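Local atomic coordinates of amidase, hydantoinase/carbamoylase family (Burkholderia vietnamiensis, PDB entry 5I4M), a protein that probably hydrolyses N-carbamoyl-L-amino acids with the help of two zinc ions bound in each subunit. Residues A[97-102]-A[206-211]; A[124-129]-A[420-425]; A[53-58]-A[152-157]. All blocks are in the same frame, centred on the assembly; numbering follows the deposited sequence.

How the contacts relate
Contacts 1 and 2 are fully buried and belong to neighbouring layers of the catalytic domain, whereas contact 3 is partly buried and lies beside the second subunit. Contact 1 joins two strands by backbone hydrogen bonds; contact 2 joins two helices by apolar branches. The two touch: T101 and F208 of contact 1 pack on L421, A424 and M425 of the helix in contact 2, their centres about 10 Å apart. Contact 3, with its centre about 23 Å from that of contact 1, pairs a turn with a loop through an arginine and a backbone carbonyl. Backbone pairing, apolar packing and an arginine-to-carbonyl bond thus go with sheet, helix layer and loop.

Contact 1 of 3, residues A[97-102]-A[206-211]; sequences APVVTG and AAFELH. With ZN (zinc ion), chain C.
V99 and V100 run parallel to A206 and A207 in the central sheet of the zinc-binding M20 catalytic domain, the strand axes 4.7 Å apart. V100 is bonded through both its backbone groups: its N gives a proton to A206 O (2.9 Å), and its O receives F208 N at 3.0 Å. A206 N fares differently, buried with no partner in the model. OG1 of T101, anti to the backbone N (chi1 -168°), is turned to the neighbouring strand and donates to F208 O at 2.7 Å, approaching from above the carbonyl plane. That hydroxyl also accepts a proton from a water, which in turn takes the N-H of L210, so this water links T101 OG1 to L210 N across the two strands. A second water donates to G102 O at 2.7 Å. The extended E209 lies alongside G102, its CG 3.2 Å from G102 O, while S103 and A381 hold the two carboxylate oxygens. On the face of the sheet that carries V100 and A207, V100 CG2 packs on A207 CB. The second strand carries on to the metal site: H211 NE2 binds zinc at 2.2 Å, with H104, D115 and a water among the ion's other ligands.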
loop_
_atom_site.group_PDB
_atom_site.type_symbol
_atom_site.label_atom_id
_atom_site.label_comp_id
_atom_site.label_asym_id
_atom_site.label_seq_id
_atom_site.Cartn_x
_atom_site.Cartn_y
_atom_site.Cartn_z
ATOM N N ALA A 97 -4.490 -39.246 -28.033
ATOM C CA ALA A 97 -4.296 -37.942 -27.429
ATOM C C ALA A 97 -5.638 -37.391 -26.955
ATOM O O ALA A 97 -6.662 -37.591 -27.618
ATOM C CB ALA A 97 -3.647 -36.979 -28.425
ATOM N N PRO A 98 -5.677 -36.716 -25.812
ATOM C CA PRO A 98 -6.961 -36.293 -25.253
ATOM C C PRO A 98 -7.471 -35.005 -25.874
ATOM O O PRO A 98 -6.710 -34.181 -26.385
ATOM C CB PRO A 98 -6.639 -36.078 -23.768
ATOM C CG PRO A 98 -5.196 -35.627 -23.785
ATOM C CD PRO A 98 -4.556 -36.449 -24.892
ATOM N N VAL A 99 -8.790 -34.849 -25.830
ATOM C CA VAL A 99 -9.423 -33.553 -26.022
ATOM C C VAL A 99 -9.623 -32.965 -24.635
ATOM O O VAL A 99 -10.262 -33.586 -23.781
ATOM C CB VAL A 99 -10.755 -33.676 -26.774
ATOM C CG1 VAL A 99 -11.453 -32.331 -26.813
ATOM C CG2 VAL A 99 -10.504 -34.192 -28.189
ATOM N N VAL A 100 -9.047 -31.795 -24.387
ATOM C CA VAL A 100 -9.023 -31.285 -23.023
ATOM C C VAL A 100 -9.847 -30.013 -22.935
ATOM O O VAL A 100 -10.025 -29.278 -23.911
ATOM C CB VAL A 100 -7.597 -31.036 -22.496
ATOM C CG1 VAL A 100 -6.697 -32.250 -22.778
ATOM C CG2 VAL A 100 -7.029 -29.780 -23.088
ATOM N N THR A 101 -10.370 -29.773 -21.741
ATOM C CA THR A 101 -11.017 -28.518 -21.423
ATOM C C THR A 101 -10.604 -28.155 -20.011
ATOM O O THR A 101 -9.979 -28.944 -19.303
ATOM C CB THR A 101 -12.545 -28.616 -21.534
ATOM O OG1 THR A 101 -13.110 -27.304 -21.494
ATOM C CG2 THR A 101 -13.116 -29.442 -20.381
ATOM N N GLY A 102 -10.970 -26.959 -19.590
ATOM C CA GLY A 102 -10.620 -26.588 -18.244
ATOM C C GLY A 102 -10.247 -25.136 -18.130
ATOM O O GLY A 102 -10.264 -24.388 -19.115
ATOM N N ALA A 206 -6.919 -31.689 -29.042
ATOM C CA ALA A 206 -7.585 -30.399 -29.165
ATOM C C ALA A 206 -7.894 -29.905 -27.765
ATOM O O ALA A 206 -7.968 -30.693 -26.821
ATOM C CB ALA A 206 -8.869 -30.487 -29.995
ATOM N N ALA A 207 -8.083 -28.591 -27.643
ATOM C CA ALA A 207 -8.376 -27.976 -26.355
ATOM C C ALA A 207 -9.440 -26.905 -26.544
ATOM O O ALA A 207 -9.445 -26.197 -27.554
ATOM C CB ALA A 207 -7.118 -27.366 -25.730
ATOM N N PHE A 208 -10.368 -26.820 -25.589
ATOM C CA PHE A 208 -11.389 -25.783 -25.569
ATOM C C PHE A 208 -11.496 -25.261 -24.145
ATOM O O PHE A 208 -11.483 -26.050 -23.202
ATOM C CB PHE A 208 -12.771 -26.306 -26.001
ATOM C CG PHE A 208 -12.829 -26.816 -27.409
ATOM C CD1 PHE A 208 -13.153 -25.966 -28.454
ATOM C CD2 PHE A 208 -12.584 -28.151 -27.686
ATOM C CE1 PHE A 208 -13.210 -26.434 -29.758
ATOM C CE2 PHE A 208 -12.648 -28.632 -28.975
ATOM C CZ PHE A 208 -12.961 -27.770 -30.020
ATOM N N GLU A 209 -11.617 -23.946 -23.985
ATOM C CA GLU A 209 -11.888 -23.362 -22.677
ATOM C C GLU A 209 -13.166 -22.533 -22.740
ATOM O O GLU A 209 -13.326 -21.671 -23.610
ATOM C CB GLU A 209 -10.714 -22.508 -22.183
ATOM C CG GLU A 209 -10.994 -21.806 -20.830
ATOM C CD GLU A 209 -9.748 -21.210 -20.204
ATOM O OE1 GLU A 209 -8.674 -21.324 -20.824
ATOM O OE2 GLU A 209 -9.830 -20.653 -19.080
ATOM N N LEU A 210 -14.068 -22.805 -21.813
ATOM C CA LEU A 210 -15.312 -22.070 -21.640
ATOM C C LEU A 210 -15.108 -21.004 -20.563
ATOM O O LEU A 210 -14.553 -21.294 -19.497
ATOM C CB LEU A 210 -16.422 -23.057 -21.247
ATOM C CG LEU A 210 -17.754 -22.517 -20.738
ATOM C CD1 LEU A 210 -18.463 -21.747 -21.827
ATOM C CD2 LEU A 210 -18.611 -23.695 -20.244
ATOM N N HIS A 211 -15.525 -19.767 -20.841
ATOM C CA HIS A 211 -15.250 -18.666 -19.914
ATOM C C HIS A 211 -16.303 -17.581 -20.084
ATOM O O HIS A 211 -16.884 -17.432 -21.160
ATOM C CB HIS A 211 -13.861 -18.079 -20.183
ATOM C CG HIS A 211 -13.224 -17.433 -18.993
ATOM N ND1 HIS A 211 -13.620 -16.203 -18.508
ATOM C CD2 HIS A 211 -12.191 -17.834 -18.211
ATOM C CE1 HIS A 211 -12.859 -15.877 -17.473
ATOM N NE2 HIS A 211 -11.988 -16.851 -17.271
HETATM ZN ZN ZN C . -10.230 -16.352 -15.975
HETATM O O HOH W 1 -13.690 -25.092 -19.938
HETATM O O HOH W 2 -7.892 -24.289 -20.458
HETATM O O HOH W 3 -8.957 -17.354 -17.442
#

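Contact 2 of 3, residues A[124-129]-A[420-425]; sequences LEVIRS and VLLHAM
V126 meets L421, L422 and M425, while the planar side chains R128 and H423 face other neighbours. The guanidinium of R128 carries L124 CD2 over the centre of one face, 3.7 Å above the plane, and makes a cation-pi contact with W69. The ring of H423 meets that of F366 with the planes about 70° apart, and its NE2 is hydrogen-bonded to I25 O. What remains for the interface is apolar. The helix segments cross at -65° with their axes 9.7 Å apart, and V126 points toward helix 420-425. Its two methyls divide the work: CG2 settles against the backbone of L422, 3.8 Å from the CA, and also touches L421 CD2 at 3.9 Å, while CG1, anti to the backbone N (chi1 168°), reaches L422 CD1 at 3.8 Å and lies 4.2 Å from M425 SD. L422 and M425 each come at V126 aslant. One turn further on, S129 CB lies near L422 CD2. E125 turns to another partner and forms a salt bridge with R31 of helix 29-39. L421 and M425 also rest on F208, so helix 411-429 is wedged between the sheet and helix 117-132. With backbone hydrogen bonds kept inside each helix, this crossing depends on the fit of methyl groups and a thioether, which is close-range and carries little directional bonding.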
loop_
_atom_site.group_PDB
_atom_site.type_symbol
_atom_site.label_atom_id
_atom_site.label_comp_id
_atom_site.label_asym_id
_atom_site.label_seq_id
_atom_site.Cartn_x
_atom_site.Cartn_y
_atom_site.Cartn_z
ATOM N N LEU A 124 -16.446 -30.440 -15.883
ATOM C CA LEU A 124 -16.982 -31.530 -15.071
ATOM C C LEU A 124 -18.386 -31.914 -15.525
ATOM O O LEU A 124 -18.731 -33.103 -15.572
ATOM C CB LEU A 124 -16.989 -31.130 -13.594
ATOM C CG LEU A 124 -17.672 -32.160 -12.690
ATOM C CD1 LEU A 124 -16.925 -33.486 -12.743
ATOM C CD2 LEU A 124 -17.757 -31.665 -11.259
ATOM N N GLU A 125 -19.207 -30.920 -15.872
ATOM C CA GLU A 125 -20.561 -31.202 -16.347
ATOM C C GLU A 125 -20.546 -31.926 -17.688
ATOM O O GLU A 125 -21.416 -32.765 -17.941
ATOM C CB GLU A 125 -21.363 -29.898 -16.432
ATOM C CG GLU A 125 -22.763 -30.026 -17.066
ATOM C CD GLU A 125 -23.678 -31.024 -16.351
ATOM O OE1 GLU A 125 -24.489 -31.686 -17.041
ATOM O OE2 GLU A 125 -23.595 -31.153 -15.105
ATOM N N VAL A 126 -19.562 -31.637 -18.549
ATOM C CA VAL A 126 -19.418 -32.406 -19.787
ATOM C C VAL A 126 -19.149 -33.870 -19.467
ATOM O O VAL A 126 -19.758 -34.778 -20.043
ATOM C CB VAL A 126 -18.307 -31.808 -20.670
ATOM C CG1 VAL A 126 -17.960 -32.761 -21.803
ATOM C CG2 VAL A 126 -18.752 -30.486 -21.240
ATOM N N ILE A 127 -18.244 -34.126 -18.525
ATOM C CA ILE A 127 -17.948 -35.501 -18.119
ATOM C C ILE A 127 -19.210 -36.193 -17.625
ATOM O O ILE A 127 -19.540 -37.317 -18.032
ATOM C CB ILE A 127 -16.855 -35.509 -17.036
ATOM C CG1 ILE A 127 -15.548 -34.936 -17.590
ATOM C CG2 ILE A 127 -16.675 -36.915 -16.478
ATOM C CD1 ILE A 127 -14.976 -35.729 -18.718
ATOM N N ARG A 128 -19.941 -35.526 -16.727
ATOM C CA ARG A 128 -21.145 -36.136 -16.171
ATOM C C ARG A 128 -22.194 -36.365 -17.251
ATOM O O ARG A 128 -22.929 -37.360 -17.217
ATOM C CB ARG A 128 -21.709 -35.258 -15.054
ATOM C CG ARG A 128 -20.822 -35.178 -13.825
ATOM C CD ARG A 128 -21.380 -34.177 -12.830
ATOM N NE ARG A 128 -20.847 -34.364 -11.479
ATOM C CZ ARG A 128 -20.953 -33.467 -10.499
ATOM N NH1 ARG A 128 -21.556 -32.304 -10.716
ATOM N NH2 ARG A 128 -20.451 -33.735 -9.297
ATOM N N SER A 129 -22.280 -35.450 -18.215
ATOM C CA SER A 129 -23.274 -35.586 -19.271
ATOM C C SER A 129 -22.910 -36.711 -20.228
ATOM O O SER A 129 -23.796 -37.417 -20.722
ATOM C CB SER A 129 -23.428 -34.264 -20.015
ATOM O OG SER A 129 -24.134 -33.331 -19.222
ATOM N N VAL A 420 -22.518 -25.766 -25.673
ATOM C CA VAL A 420 -21.618 -25.537 -26.799
ATOM C C VAL A 420 -20.279 -26.219 -26.551
ATOM O O VAL A 420 -19.712 -26.860 -27.446
ATOM C CB VAL A 420 -21.470 -24.024 -27.037
ATOM C CG1 VAL A 420 -20.360 -23.742 -28.041
ATOM C CG2 VAL A 420 -22.807 -23.450 -27.514
ATOM N N LEU A 421 -19.757 -26.104 -25.330
ATOM C CA LEU A 421 -18.527 -26.810 -24.979
ATOM C C LEU A 421 -18.693 -28.313 -25.169
ATOM O O LEU A 421 -17.834 -28.977 -25.756
ATOM C CB LEU A 421 -18.137 -26.501 -23.532
ATOM C CG LEU A 421 -16.887 -27.229 -23.036
ATOM C CD1 LEU A 421 -15.662 -26.685 -23.760
ATOM C CD2 LEU A 421 -16.716 -27.114 -21.514
ATOM N N LEU A 422 -19.802 -28.862 -24.668
ATOM C CA LEU A 422 -20.087 -30.286 -24.815
ATOM C C LEU A 422 -19.995 -30.731 -26.266
ATOM O O LEU A 422 -19.316 -31.713 -26.586
ATOM C CB LEU A 422 -21.481 -30.594 -24.258
ATOM C CG LEU A 422 -22.035 -32.003 -24.479
ATOM C CD1 LEU A 422 -21.139 -33.046 -23.813
ATOM C CD2 LEU A 422 -23.479 -32.111 -23.958
ATOM N N HIS A 423 -20.676 -30.025 -27.167
ATOM C CA HIS A 423 -20.695 -30.507 -28.541
ATOM C C HIS A 423 -19.419 -30.191 -29.300
ATOM O O HIS A 423 -19.010 -30.988 -30.156
ATOM C CB HIS A 423 -21.927 -29.985 -29.260
ATOM C CG HIS A 423 -23.119 -30.844 -29.000
ATOM N ND1 HIS A 423 -23.453 -31.905 -29.812
ATOM C CD2 HIS A 423 -23.978 -30.883 -27.955
ATOM C CE1 HIS A 423 -24.511 -32.520 -29.311
ATOM N NE2 HIS A 423 -24.849 -31.920 -28.184
ATOM N N ALA A 424 -18.766 -29.070 -29.007
ATOM C CA ALA A 424 -17.471 -28.815 -29.627
ATOM C C ALA A 424 -16.466 -29.879 -29.217
ATOM O O ALA A 424 -15.694 -30.373 -30.048
ATOM C CB ALA A 424 -16.969 -27.423 -29.250
ATOM N N MET A 425 -16.463 -30.248 -27.937
ATOM C CA MET A 425 -15.573 -31.307 -27.478
ATOM C C MET A 425 -15.954 -32.642 -28.097
ATOM O O MET A 425 -15.086 -33.393 -28.562
ATOM C CB MET A 425 -15.598 -31.396 -25.953
ATOM C CG MET A 425 -14.969 -30.200 -25.263
ATOM S SD MET A 425 -14.918 -30.468 -23.483
ATOM C CE MET A 425 -13.736 -31.813 -23.371
#

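Contact 3 of 3, residues A[53-58]-A[152-157]; sequences LALTDL and SRFAPA
R153 reaches across to L53, A54, L55 and T56, a type II beta turn whose last residue is the N-cap of helix 57-72; it thereby ties the loop after strand 141-145 of the M20 catalytic domain to the start of that helix. The side chain is fully stretched from CB to NE. Its CB touches L53 CD1 at 3.9 Å, and CG lies over one face of the F154 ring, offset toward the rim. CD passes 3.4 Å from A54 O. At the tip, NH1 donates to that same oxygen at 3.0 Å, a bond of 155° at the hydrogen that lies in the carbonyl plane and close to the guanidinium plane; T56 CG2 flanks NH1 at 3.7 Å. The other terminal nitrogen, NH2, forms salt bridges with E187 and D178, which probably steady the positive charge and fix the group's rotation. The F154 ring lies against one face of the guanidinium: its CZ is 3.4 Å from that plane, toward the rim. CE1 brings the ring edge to A54 O and also meets L55 CD1, the L55 and F154 side chains crossing at about a right angle. L53 CD1 also leans on S152, whose OG is hydrogen-bonded to S294 of the second subunit, so the loop lies at the dimer interface as well as next to the zinc ligand E150. Within the turn, T56 OG1, placed between its own backbone N and carbonyl carbon (chi1 60°), can reach both D59 N, which it caps, and L53 O, to which it donates at 2.7 Å and which T56 N also uses.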
loop_
_atom_site.group_PDB
_atom_site.type_symbol
_atom_site.label_atom_id
_atom_site.label_comp_id
_atom_site.label_asym_id
_atom_site.label_seq_id
_atom_site.Cartn_x
_atom_site.Cartn_y
_atom_site.Cartn_z
ATOM N N LEU A 53 -7.431 -16.801 -3.357
ATOM C CA LEU A 53 -6.169 -16.620 -4.054
ATOM C C LEU A 53 -5.480 -17.962 -4.270
ATOM O O LEU A 53 -5.655 -18.914 -3.501
ATOM C CB LEU A 53 -5.265 -15.665 -3.284
ATOM C CG LEU A 53 -5.449 -14.165 -3.571
ATOM C CD1 LEU A 53 -5.051 -13.836 -5.003
ATOM C CD2 LEU A 53 -6.874 -13.717 -3.310
ATOM N N ALA A 54 -4.702 -18.034 -5.353
ATOM C CA ALA A 54 -4.035 -19.273 -5.724
ATOM C C ALA A 54 -3.171 -19.807 -4.586
ATOM O O ALA A 54 -2.443 -19.060 -3.929
ATOM C CB ALA A 54 -3.171 -19.047 -6.967
ATOM N N LEU A 55 -3.252 -21.120 -4.373
ATOM C CA LEU A 55 -2.395 -21.875 -3.458
ATOM C C LEU A 55 -2.578 -21.464 -2.000
ATOM O O LEU A 55 -1.701 -21.721 -1.165
ATOM C CB LEU A 55 -0.920 -21.778 -3.873
ATOM C CG LEU A 55 -0.719 -22.140 -5.353
ATOM C CD1 LEU A 55 0.764 -22.219 -5.741
ATOM C CD2 LEU A 55 -1.430 -23.461 -5.695
ATOM N N THR A 56 -3.696 -20.822 -1.671
ATOM C CA THR A 56 -4.129 -20.705 -0.285
ATOM C C THR A 56 -4.852 -21.983 0.137
ATOM O O THR A 56 -5.155 -22.851 -0.685
ATOM C CB THR A 56 -5.081 -19.525 -0.106
ATOM O OG1 THR A 56 -6.236 -19.728 -0.940
ATOM C CG2 THR A 56 -4.410 -18.216 -0.491
ATOM N N ASP A 57 -5.170 -22.079 1.435
ATOM C CA ASP A 57 -5.984 -23.209 1.879
ATOM C C ASP A 57 -7.345 -23.229 1.194
ATOM O O ASP A 57 -7.933 -24.307 1.014
ATOM C CB ASP A 57 -6.179 -23.171 3.393
ATOM C CG ASP A 57 -4.973 -23.662 4.145
ATOM O OD1 ASP A 57 -4.023 -24.156 3.497
ATOM O OD2 ASP A 57 -4.989 -23.573 5.386
ATOM N N LEU A 58 -7.883 -22.055 0.836
ATOM C CA LEU A 58 -9.168 -22.019 0.136
ATOM C C LEU A 58 -9.040 -22.583 -1.276
ATOM O O LEU A 58 -9.901 -23.346 -1.726
ATOM C CB LEU A 58 -9.719 -20.591 0.108
ATOM C CG LEU A 58 -10.100 -20.047 1.490
ATOM C CD1 LEU A 58 -10.400 -18.540 1.439
ATOM C CD2 LEU A 58 -11.298 -20.804 2.028
ATOM N N SER A 152 -2.122 -12.811 -9.671
ATOM C CA SER A 152 -2.294 -11.752 -8.682
ATOM C C SER A 152 -1.424 -11.969 -7.446
ATOM O O SER A 152 -0.653 -11.081 -7.058
ATOM C CB SER A 152 -3.769 -11.651 -8.271
ATOM O OG SER A 152 -3.921 -10.675 -7.243
ATOM N N ARG A 153 -1.523 -13.145 -6.823
ATOM C CA ARG A 153 -0.714 -13.424 -5.635
ATOM C C ARG A 153 0.741 -13.675 -6.007
ATOM O O ARG A 153 1.658 -13.168 -5.348
ATOM C CB ARG A 153 -1.268 -14.628 -4.881
ATOM C CG ARG A 153 -0.417 -14.994 -3.671
ATOM C CD ARG A 153 -0.908 -16.233 -2.943
ATOM N NE ARG A 153 0.001 -16.521 -1.831
ATOM C CZ ARG A 153 0.029 -17.653 -1.137
ATOM N NH1 ARG A 153 -0.818 -18.643 -1.426
ATOM N NH2 ARG A 153 0.907 -17.785 -0.150
ATOM N N PHE A 154 0.970 -14.475 -7.040
ATOM C CA PHE A 154 2.276 -14.629 -7.662
ATOM C C PHE A 154 2.118 -14.157 -9.095
ATOM O O PHE A 154 1.140 -14.513 -9.756
ATOM C CB PHE A 154 2.780 -16.082 -7.647
ATOM C CG PHE A 154 2.405 -16.867 -6.417
ATOM C CD1 PHE A 154 1.159 -17.471 -6.321
ATOM C CD2 PHE A 154 3.320 -17.060 -5.396
ATOM C CE1 PHE A 154 0.810 -18.214 -5.210
ATOM C CE2 PHE A 154 2.985 -17.804 -4.273
ATOM C CZ PHE A 154 1.726 -18.380 -4.175
ATOM N N ALA A 155 3.054 -13.346 -9.564
ATOM C CA ALA A 155 2.927 -12.831 -10.911
ATOM C C ALA A 155 3.996 -13.444 -11.816
ATOM O O ALA A 155 5.060 -13.842 -11.341
ATOM C CB ALA A 155 3.063 -11.301 -10.928
ATOM N N PRO A 156 3.754 -13.532 -13.122
ATOM C CA PRO A 156 2.572 -13.053 -13.831
ATOM C C PRO A 156 1.483 -14.106 -13.955
ATOM O O PRO A 156 1.533 -15.154 -13.305
ATOM C CB PRO A 156 3.135 -12.702 -15.209
ATOM C CG PRO A 156 4.155 -13.758 -15.426
ATOM C CD PRO A 156 4.802 -13.970 -14.062
ATOM N N ALA A 157 0.509 -13.821 -14.814
ATOM C CA ALA A 157 -0.605 -14.723 -15.047
ATOM C C ALA A 157 -0.187 -15.924 -15.895
ATOM O O ALA A 157 0.833 -15.908 -16.589
ATOM C CB ALA A 157 -1.735 -13.984 -15.759
#